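Local atomic coordinates of malyl-CoA lyase/beta-methylmalyl-CoA lyase (Methylobacterium extorquens, PDB entry 5UGR), a protein that belongs to the HpcH/HpaI aldolase/citrate lyase family, is built on a TIM barrel and binds magnesium. Residues 15-20 with 134-139; 42-47 with 103-108; 76-79 with 83-86. All blocks are in the same frame, centred on the assembly; numbering follows the deposited sequence.

Contact 1 of 3, residues 15-20 with 134-139; sequences RSELAV and GFEVLI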
loop_
_atom_site.group_PDB
_atom_site.type_symbol
_atom_site.label_atom_id
_atom_site.label_comp_id
_atom_site.label_asym_id
_atom_site.label_seq_id
_atom_site.Cartn_x
_atom_site.Cartn_y
_atom_site.Cartn_z
ATOM N N ARG A 15 10.592 4.753 33.664
ATOM C CA ARG A 15 10.689 3.442 34.319
ATOM C C ARG A 15 9.369 2.943 34.912
ATOM O O ARG A 15 9.066 1.743 34.913
ATOM C CB ARG A 15 11.757 3.483 35.415
ATOM C CG ARG A 15 13.148 3.850 34.962
ATOM C CD ARG A 15 14.033 4.213 36.114
ATOM N NE ARG A 15 13.501 5.315 36.883
ATOM C CZ ARG A 15 13.904 5.640 38.110
ATOM N NH1 ARG A 15 14.873 4.972 38.732
ATOM N NH2 ARG A 15 13.349 6.655 38.727
ATOM N N SER A 16 8.633 3.887 35.489
ATOM C CA SER A 16 7.409 3.646 36.218
ATOM C C SER A 16 6.334 4.570 35.715
ATOM O O SER A 16 6.569 5.779 35.513
ATOM C CB SER A 16 7.639 3.854 37.729
ATOM O OG SER A 16 8.218 5.113 38.016
ATOM N N GLU A 17 5.146 3.988 35.485
ATOM C CA GLU A 17 3.996 4.765 34.974
ATOM C C GLU A 17 2.824 4.476 35.875
ATOM O O GLU A 17 2.245 3.372 35.833
ATOM C CB GLU A 17 3.740 4.369 33.525
ATOM C CG GLU A 17 2.522 5.009 32.883
ATOM C CD GLU A 17 2.418 4.783 31.372
ATOM O OE1 GLU A 17 1.339 5.088 30.766
ATOM O OE2 GLU A 17 3.432 4.315 30.784
ATOM N N LEU A 18 2.467 5.474 36.708
ATOM C CA LEU A 18 1.421 5.280 37.719
ATOM C C LEU A 18 0.083 5.748 37.180
ATOM O O LEU A 18 -0.041 6.886 36.718
ATOM C CB LEU A 18 1.774 6.081 38.970
ATOM C CG LEU A 18 0.768 6.084 40.102
ATOM C CD1 LEU A 18 0.730 4.716 40.749
ATOM C CD2 LEU A 18 1.124 7.130 41.136
ATOM N N ALA A 19 -0.916 4.870 37.284
ATOM C CA ALA A 19 -2.283 5.134 36.925
ATOM C C ALA A 19 -3.052 5.668 38.113
ATOM O O ALA A 19 -3.078 5.024 39.157
ATOM C CB ALA A 19 -2.933 3.856 36.473
ATOM N N VAL A 20 -3.711 6.809 37.940
ATOM C CA VAL A 20 -4.466 7.420 39.054
ATOM C C VAL A 20 -5.865 7.822 38.562
ATOM O O VAL A 20 -5.970 8.664 37.690
ATOM C CB VAL A 20 -3.754 8.643 39.626
ATOM C CG1 VAL A 20 -4.495 9.120 40.895
ATOM C CG2 VAL A 20 -2.288 8.404 39.915
ATOM N N GLY A 134 3.096 15.585 23.956
ATOM C CA GLY A 134 3.465 14.314 23.326
ATOM C C GLY A 134 2.348 13.306 23.490
ATOM O O GLY A 134 1.534 13.425 24.384
ATOM N N PHE A 135 2.418 12.244 22.698
ATOM C CA PHE A 135 1.451 11.168 22.757
ATOM C C PHE A 135 2.086 9.841 23.215
ATOM O O PHE A 135 3.223 9.453 22.798
ATOM C CB PHE A 135 0.774 10.908 21.423
ATOM C CG PHE A 135 -0.119 12.009 20.895
ATOM C CD1 PHE A 135 -0.696 12.980 21.715
ATOM C CD2 PHE A 135 -0.497 11.998 19.580
ATOM C CE1 PHE A 135 -1.578 13.907 21.204
ATOM C CE2 PHE A 135 -1.402 12.927 19.075
ATOM C CZ PHE A 135 -1.936 13.907 19.906
ATOM N N GLU A 136 1.309 9.097 23.977
ATOM C CA GLU A 136 1.553 7.678 24.226
ATOM C C GLU A 136 0.288 6.975 23.705
ATOM O O GLU A 136 -0.820 7.471 23.846
ATOM C CB GLU A 136 1.726 7.383 25.721
ATOM C CG GLU A 136 1.956 5.921 26.083
ATOM C CD GLU A 136 2.173 5.775 27.623
ATOM O OE1 GLU A 136 3.054 6.522 28.150
ATOM O OE2 GLU A 136 1.425 4.948 28.249
ATOM N N VAL A 137 0.470 5.806 23.082
ATOM C CA VAL A 137 -0.657 4.993 22.634
ATOM C C VAL A 137 -0.716 3.701 23.386
ATOM O O VAL A 137 0.295 3.071 23.654
ATOM C CB VAL A 137 -0.623 4.760 21.121
ATOM C CG1 VAL A 137 -0.821 6.038 20.341
ATOM C CG2 VAL A 137 0.530 4.002 20.722
ATOM N N LEU A 138 -1.923 3.299 23.718
ATOM C CA LEU A 138 -2.181 1.977 24.271
ATOM C C LEU A 138 -2.494 0.993 23.158
ATOM O O LEU A 138 -3.433 1.229 22.345
ATOM C CB LEU A 138 -3.351 2.042 25.251
ATOM C CG LEU A 138 -2.976 1.980 26.713
ATOM C CD1 LEU A 138 -4.006 2.654 27.590
ATOM C CD2 LEU A 138 -2.713 0.565 27.145
ATOM N N ILE A 139 -1.691 -0.073 23.097
ATOM C CA ILE A 139 -1.949 -1.228 22.223
ATOM C C ILE A 139 -2.564 -2.259 23.161
ATOM O O ILE A 139 -1.863 -2.907 23.983
ATOM C CB ILE A 139 -0.659 -1.693 21.540
ATOM C CG1 ILE A 139 0.004 -0.567 20.756
ATOM C CG2 ILE A 139 -0.961 -2.908 20.654
ATOM C CD1 ILE A 139 -0.777 -0.020 19.626
#
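Within the eight-stranded parallel TIM barrel, Glu-17 of the first strand and Glu-136 of the fifth reach toward each other and meet carboxylate to carboxylate, a compact example of how long side chains can bridge a barrel interior. Their CA atoms remain 11.4 Å apart, so the backbones do not meet. In Glu-17 the CG lies opposite the backbone N (chi1 176°) and the chain then runs straight; Glu-136 does likewise from the far wall, and the two full lengths together close the gap. Glu-17 OE1 comes to 2.5 Å from Glu-136 OE2, a separation so short that one of the buried acids probably holds a proton. The other oxygen pairings are longer, 3.3 Å for Glu-17 OE2 to Glu-136 OE2, and the carboxylate planes are turned 66° from each other. Each group also has a partner outside the pair: Glu-136 OE2 is hydrogen-bonded to Ser-162 OG, and Glu-17 OE2 to His-14 NE2, which should help fix how the carboxylates are turned. Around the pair, Leu-103 of strand 101-104 packs on both glutamates, Val-38 and Phe-40 of strand 38-42 lie against Glu-17, and Ala-160 of strand 158-163 touches Glu-136.

Contact 2 of 3, residues 42-47 with 103-108; sequences DLEDAV and LIPKVG. With MG (magnesium ion), chain B.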
loop_
_atom_site.group_PDB
_atom_site.type_symbol
_atom_site.label_atom_id
_atom_site.label_comp_id
_atom_site.label_asym_id
_atom_site.label_seq_id
_atom_site.Cartn_x
_atom_site.Cartn_y
_atom_site.Cartn_z
ATOM N N ASP A 42 -6.530 9.383 34.995
ATOM C CA ASP A 42 -7.390 8.581 34.143
ATOM C C ASP A 42 -8.825 9.132 34.065
ATOM O O ASP A 42 -9.468 9.445 35.096
ATOM C CB ASP A 42 -7.416 7.175 34.729
ATOM C CG ASP A 42 -7.994 6.126 33.778
ATOM O OD1 ASP A 42 -8.102 6.403 32.550
ATOM O OD2 ASP A 42 -8.328 5.016 34.304
ATOM N N LEU A 43 -9.334 9.219 32.841
ATOM C CA LEU A 43 -10.745 9.526 32.577
ATOM C C LEU A 43 -11.496 8.356 32.020
ATOM O O LEU A 43 -12.702 8.432 31.829
ATOM C CB LEU A 43 -10.827 10.686 31.554
ATOM C CG LEU A 43 -10.100 11.974 32.006
ATOM C CD1 LEU A 43 -9.258 12.620 30.922
ATOM C CD2 LEU A 43 -11.073 12.941 32.511
ATOM N N GLU A 44 -10.741 7.317 31.673
ATOM C CA GLU A 44 -11.227 6.182 30.871
ATOM C C GLU A 44 -11.562 4.979 31.763
ATOM O O GLU A 44 -12.469 5.073 32.611
ATOM C CB GLU A 44 -10.242 5.923 29.679
ATOM C CG GLU A 44 -10.792 4.985 28.579
ATOM C CD GLU A 44 -10.059 3.681 28.356
ATOM O OE1 GLU A 44 -9.172 3.358 29.195
ATOM O OE2 GLU A 44 -10.429 2.972 27.355
ATOM N N ASP A 45 -10.837 3.866 31.621
ATOM C CA ASP A 45 -11.282 2.578 32.181
ATOM C C ASP A 45 -11.679 2.648 33.704
ATOM O O ASP A 45 -12.667 2.034 34.131
ATOM C CB ASP A 45 -10.190 1.512 32.064
ATOM C CG ASP A 45 -10.106 0.810 30.725
ATOM O OD1 ASP A 45 -11.151 0.696 30.027
ATOM O OD2 ASP A 45 -8.934 0.353 30.372
ATOM N N ALA A 46 -10.877 3.327 34.535
ATOM C CA ALA A 46 -11.145 3.320 35.975
ATOM C C ALA A 46 -12.247 4.218 36.422
ATOM O O ALA A 46 -12.552 4.238 37.608
ATOM C CB ALA A 46 -9.852 3.641 36.752
ATOM N N VAL A 47 -12.860 4.977 35.510
ATOM C CA VAL A 47 -13.873 5.951 35.903
ATOM C C VAL A 47 -15.223 5.560 35.312
ATOM O O VAL A 47 -15.367 5.404 34.094
ATOM C CB VAL A 47 -13.492 7.368 35.466
ATOM C CG1 VAL A 47 -14.550 8.381 35.890
ATOM C CG2 VAL A 47 -12.125 7.808 35.984
ATOM N N LEU A 103 -2.372 10.090 26.708
ATOM C CA LEU A 103 -2.405 8.640 26.518
ATOM C C LEU A 103 -3.747 8.317 25.818
ATOM O O LEU A 103 -4.837 8.531 26.369
ATOM C CB LEU A 103 -2.244 7.891 27.840
ATOM C CG LEU A 103 -2.503 6.394 27.853
ATOM C CD1 LEU A 103 -1.678 5.686 26.775
ATOM C CD2 LEU A 103 -2.174 5.835 29.226
ATOM N N ILE A 104 -3.633 7.836 24.574
ATOM C CA ILE A 104 -4.778 7.568 23.726
ATOM C C ILE A 104 -5.064 6.054 23.872
ATOM O O ILE A 104 -4.198 5.225 23.564
ATOM C CB ILE A 104 -4.529 7.871 22.249
ATOM C CG1 ILE A 104 -3.995 9.288 22.048
ATOM C CG2 ILE A 104 -5.800 7.663 21.438
ATOM C CD1 ILE A 104 -3.465 9.562 20.644
ATOM N N PRO A 105 -6.259 5.671 24.329
ATOM C CA PRO A 105 -6.595 4.270 24.559
ATOM C C PRO A 105 -7.084 3.543 23.300
ATOM O O PRO A 105 -7.581 4.184 22.345
ATOM C CB PRO A 105 -7.718 4.360 25.617
ATOM C CG PRO A 105 -8.460 5.598 25.169
ATOM C CD PRO A 105 -7.378 6.558 24.750
ATOM N N LYS A 106 -6.890 2.213 23.326
ATOM C CA LYS A 106 -7.566 1.350 22.362
ATOM C C LYS A 106 -7.226 1.669 20.925
ATOM O O LYS A 106 -8.026 1.529 20.018
ATOM C CB LYS A 106 -9.079 1.303 22.563
ATOM C CG LYS A 106 -9.503 1.027 23.977
ATOM C CD LYS A 106 -10.991 1.001 24.172
ATOM C CE LYS A 106 -11.772 2.140 23.511
ATOM N NZ LYS A 106 -13.223 2.130 23.951
ATOM N N VAL A 107 -6.001 2.136 20.684
ATOM C CA VAL A 107 -5.694 2.619 19.317
ATOM C C VAL A 107 -5.697 1.428 18.337
ATOM O O VAL A 107 -5.131 0.366 18.617
ATOM C CB VAL A 107 -4.331 3.359 19.264
ATOM C CG1 VAL A 107 -3.932 3.754 17.840
ATOM C CG2 VAL A 107 -4.407 4.597 20.150
ATOM N N GLY A 108 -6.380 1.620 17.215
ATOM C CA GLY A 108 -6.565 0.543 16.238
ATOM C C GLY A 108 -5.845 0.761 14.937
ATOM O O GLY A 108 -5.362 -0.186 14.347
HETATM MG MG MG B . -8.098 -0.332 28.569
HETATM O O HOH W 1 -12.899 3.259 26.481
HETATM O O HOH W 2 -9.893 0.248 27.594
HETATM O O HOH W 3 -7.420 1.597 28.349
HETATM O O HOH W 4 -6.404 -0.791 29.672
#
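Glu-44 and Pro-105 pack side by side, running in opposing senses, with Glu-44 OE2 3.5 Å from Pro-105 CB. The same oxygen lies 3.8 Å from CD of Lys-106, over the aliphatic part of the lysine. No direct hydrogen bond joins 42-47 to 103-108; the polar link is a water that donates to Glu-44 OE2 and accepts from Lys-106 NZ, spanning charges 4.5 Å apart.

Hydrogen bonds within the loop shape it. Asp-42 OD1 takes the N-H of Glu-44, an Asx turn, while its OD2 takes that of Ala-46; a type I turn follows from Glu-44 to Val-47. Bending at chi2 (-117°) brings the Glu-44 carboxylate back beside the main chain, and Asp-45 N donates to OE1 at 3.0 Å, from 51° above the carboxylate plane.

Metal coordination is the third kind. Magnesium is bound by Asp-45 OD2 at 2.1 Å, by three waters, and by Glu-140 and Asp-167. One bound water donates to both Glu-44 OE2 and Asp-45 OD1, another to Glu-44 OE1, which makes Glu-44 a second-shell residue positioning the metal's waters. Arg-301 and Asp-304 of a second subunit form salt bridges with Asp-45 OD1 and Lys-106 NZ, and Asp-81 of the same chain forms another with NZ. The site lies at the C-terminal end of the barrel strands, where TIM-barrel active sites are found: the loop between strand 38-42 and helix 52-65 faces the segment leaving strand 101-104 before helix 110-127.

Contact 3 of 3, residues 76-79 with 83-86; sequences RING and HYMY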
loop_
_atom_site.group_PDB
_atom_site.type_symbol
_atom_site.label_atom_id
_atom_site.label_comp_id
_atom_site.label_asym_id
_atom_site.label_seq_id
_atom_site.Cartn_x
_atom_site.Cartn_y
_atom_site.Cartn_z
ATOM N N ARG A 76 -5.181 9.901 30.524
ATOM C CA ARG A 76 -5.735 8.842 29.667
ATOM C C ARG A 76 -7.162 9.298 29.324
ATOM O O ARG A 76 -8.056 9.339 30.175
ATOM C CB ARG A 76 -5.718 7.470 30.243
ATOM C CG ARG A 76 -6.324 6.445 29.254
ATOM C CD ARG A 76 -6.107 4.998 29.624
ATOM N NE ARG A 76 -6.701 4.608 30.917
ATOM C CZ ARG A 76 -6.581 3.398 31.458
ATOM N NH1 ARG A 76 -5.921 2.448 30.794
ATOM N NH2 ARG A 76 -7.011 3.116 32.693
ATOM N N ILE A 77 -7.306 9.780 28.081
ATOM C CA ILE A 77 -8.590 10.202 27.563
ATOM C C ILE A 77 -9.514 9.040 27.293
ATOM O O ILE A 77 -9.088 7.903 27.247
ATOM C CB ILE A 77 -8.473 11.107 26.315
ATOM C CG1 ILE A 77 -7.788 10.360 25.142
ATOM C CG2 ILE A 77 -7.661 12.343 26.652
ATOM C CD1 ILE A 77 -7.718 11.168 23.886
ATOM N N ASN A 78 -10.801 9.358 27.149
ATOM C CA ASN A 78 -11.762 8.336 26.780
ATOM C C ASN A 78 -11.546 7.836 25.353
ATOM O O ASN A 78 -10.847 8.475 24.527
ATOM C CB ASN A 78 -13.182 8.847 27.039
ATOM C CG ASN A 78 -13.548 8.680 28.489
ATOM O OD1 ASN A 78 -13.870 7.551 28.954
ATOM N ND2 ASN A 78 -13.418 9.767 29.257
ATOM N N GLY A 79 -12.168 6.714 25.065
ATOM C CA GLY A 79 -12.024 6.094 23.737
ATOM C C GLY A 79 -12.632 6.930 22.614
ATOM O O GLY A 79 -13.577 7.708 22.807
ATOM N N HIS A 83 -18.431 9.358 23.495
ATOM C CA HIS A 83 -18.739 10.802 23.346
ATOM C C HIS A 83 -17.938 11.690 24.302
ATOM O O HIS A 83 -17.832 12.878 24.102
ATOM C CB HIS A 83 -20.246 11.084 23.497
ATOM C CG HIS A 83 -20.801 10.850 24.866
ATOM N ND1 HIS A 83 -20.868 11.840 25.829
ATOM C CD2 HIS A 83 -21.332 9.750 25.426
ATOM C CE1 HIS A 83 -21.459 11.351 26.912
ATOM N NE2 HIS A 83 -21.741 10.088 26.699
ATOM N N TYR A 84 -17.362 11.087 25.357
ATOM C CA TYR A 84 -16.655 11.836 26.378
ATOM C C TYR A 84 -15.352 12.479 25.866
ATOM O O TYR A 84 -14.895 13.468 26.394
ATOM C CB TYR A 84 -16.270 10.934 27.540
ATOM C CG TYR A 84 -17.426 10.174 28.118
ATOM C CD1 TYR A 84 -18.345 10.811 28.992
ATOM C CD2 TYR A 84 -17.648 8.839 27.748
ATOM C CE1 TYR A 84 -19.422 10.077 29.481
ATOM C CE2 TYR A 84 -18.727 8.137 28.249
ATOM C CZ TYR A 84 -19.592 8.757 29.107
ATOM O OH TYR A 84 -20.671 8.007 29.540
ATOM N N MET A 85 -14.754 11.829 24.854
ATOM C CA MET A 85 -13.371 12.135 24.532
ATOM C C MET A 85 -13.132 13.602 24.112
ATOM O O MET A 85 -12.151 14.232 24.536
ATOM C CB MET A 85 -12.882 11.190 23.423
ATOM C CG MET A 85 -11.407 11.315 23.206
ATOM S SD MET A 85 -10.909 11.208 21.476
ATOM C CE MET A 85 -11.297 12.898 20.979
ATOM N N TYR A 86 -13.987 14.128 23.237
ATOM C CA TYR A 86 -13.658 15.467 22.712
ATOM C C TYR A 86 -13.642 16.521 23.835
ATOM O O TYR A 86 -12.820 17.418 23.809
ATOM C CB TYR A 86 -14.545 15.915 21.549
ATOM C CG TYR A 86 -15.964 16.327 21.892
ATOM C CD1 TYR A 86 -16.965 15.382 22.074
ATOM C CD2 TYR A 86 -16.297 17.668 21.999
ATOM C CE1 TYR A 86 -18.256 15.735 22.330
ATOM C CE2 TYR A 86 -17.599 18.038 22.270
ATOM C CZ TYR A 86 -18.577 17.070 22.446
ATOM O OH TYR A 86 -19.906 17.459 22.654
#
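The amide of Asn-78 and the ring of Tyr-84 meet obliquely, their planes 42° apart, with Asn-78 CG 4.2 Å from ring atom CD2 of Tyr-84. The closer touch is at the root of the tyrosine, where Asn-78 ND2 lies 3.5 Å from CB of Tyr-84. Over one face, toward the rim, comes NE2 of His-83, 3.5 Å above the Tyr-84 ring plane. The rotation of the amide is fixed from outside the pair: ND2 of Asn-78 is hydrogen-bonded to Asp-88 OD2 and to Leu-43 O, and OD1 to Lys-52 NZ.

Met-85 makes the rest of the contact. Its CG stands opposite the backbone N (chi1 -171°), which turns it to the Asn-78 carbonyl, and the chain then bends away at chi2 and chi3. CG comes to 3.2 Å from Asn-78 O, and CB to 3.6 Å from Gly-79 O. The carbonyl oxygen of Asn-78 is buried here with no hydrogen-bonding partner in the model, Met-85 CG and CB lying against it. The same CG also meets Ile-77 CD1 at 3.8 Å, an apolar touch between side chains that cross at a slant.

Neighbouring subunits press on this contact: Ala-295 of a second subunit packs on Tyr-84 and Gln-122 of a third on Met-85. The contact belongs to the beta-alpha loop of the TIM barrel that joins strand 72-76 to helix 85-95. Segment 76-79 leaves the strand, and within three intervening residues the chain returns over it to enter the helix, whose Val-89 also packs on Ile-77.

In the fold
The three contacts step outward from the barrel interior, nested along the chain: contact 3 lies inside the loop closed by contact 2, and contact 2 inside that of contact 1. Contacts 1 and 2 have centres 10 Å apart and lie on neighbouring strands of the barrel, with Val-20 O probably accepting from Asp-42 N at 2.8 Å. Contacts 2 and 3 are closer, 7 Å between centres: Asp-42 OD1 forms a salt bridge with Arg-76 NE at 2.8 Å, and Ile-77 O packs on Pro-105 CG at 3.2 Å. Contact 2 holds the magnesium site; the nearest side-chain atom of Glu-136 in contact 1 is about 11 Å from the ion, and CA of Gly-79 in contact 3 about 9 Å.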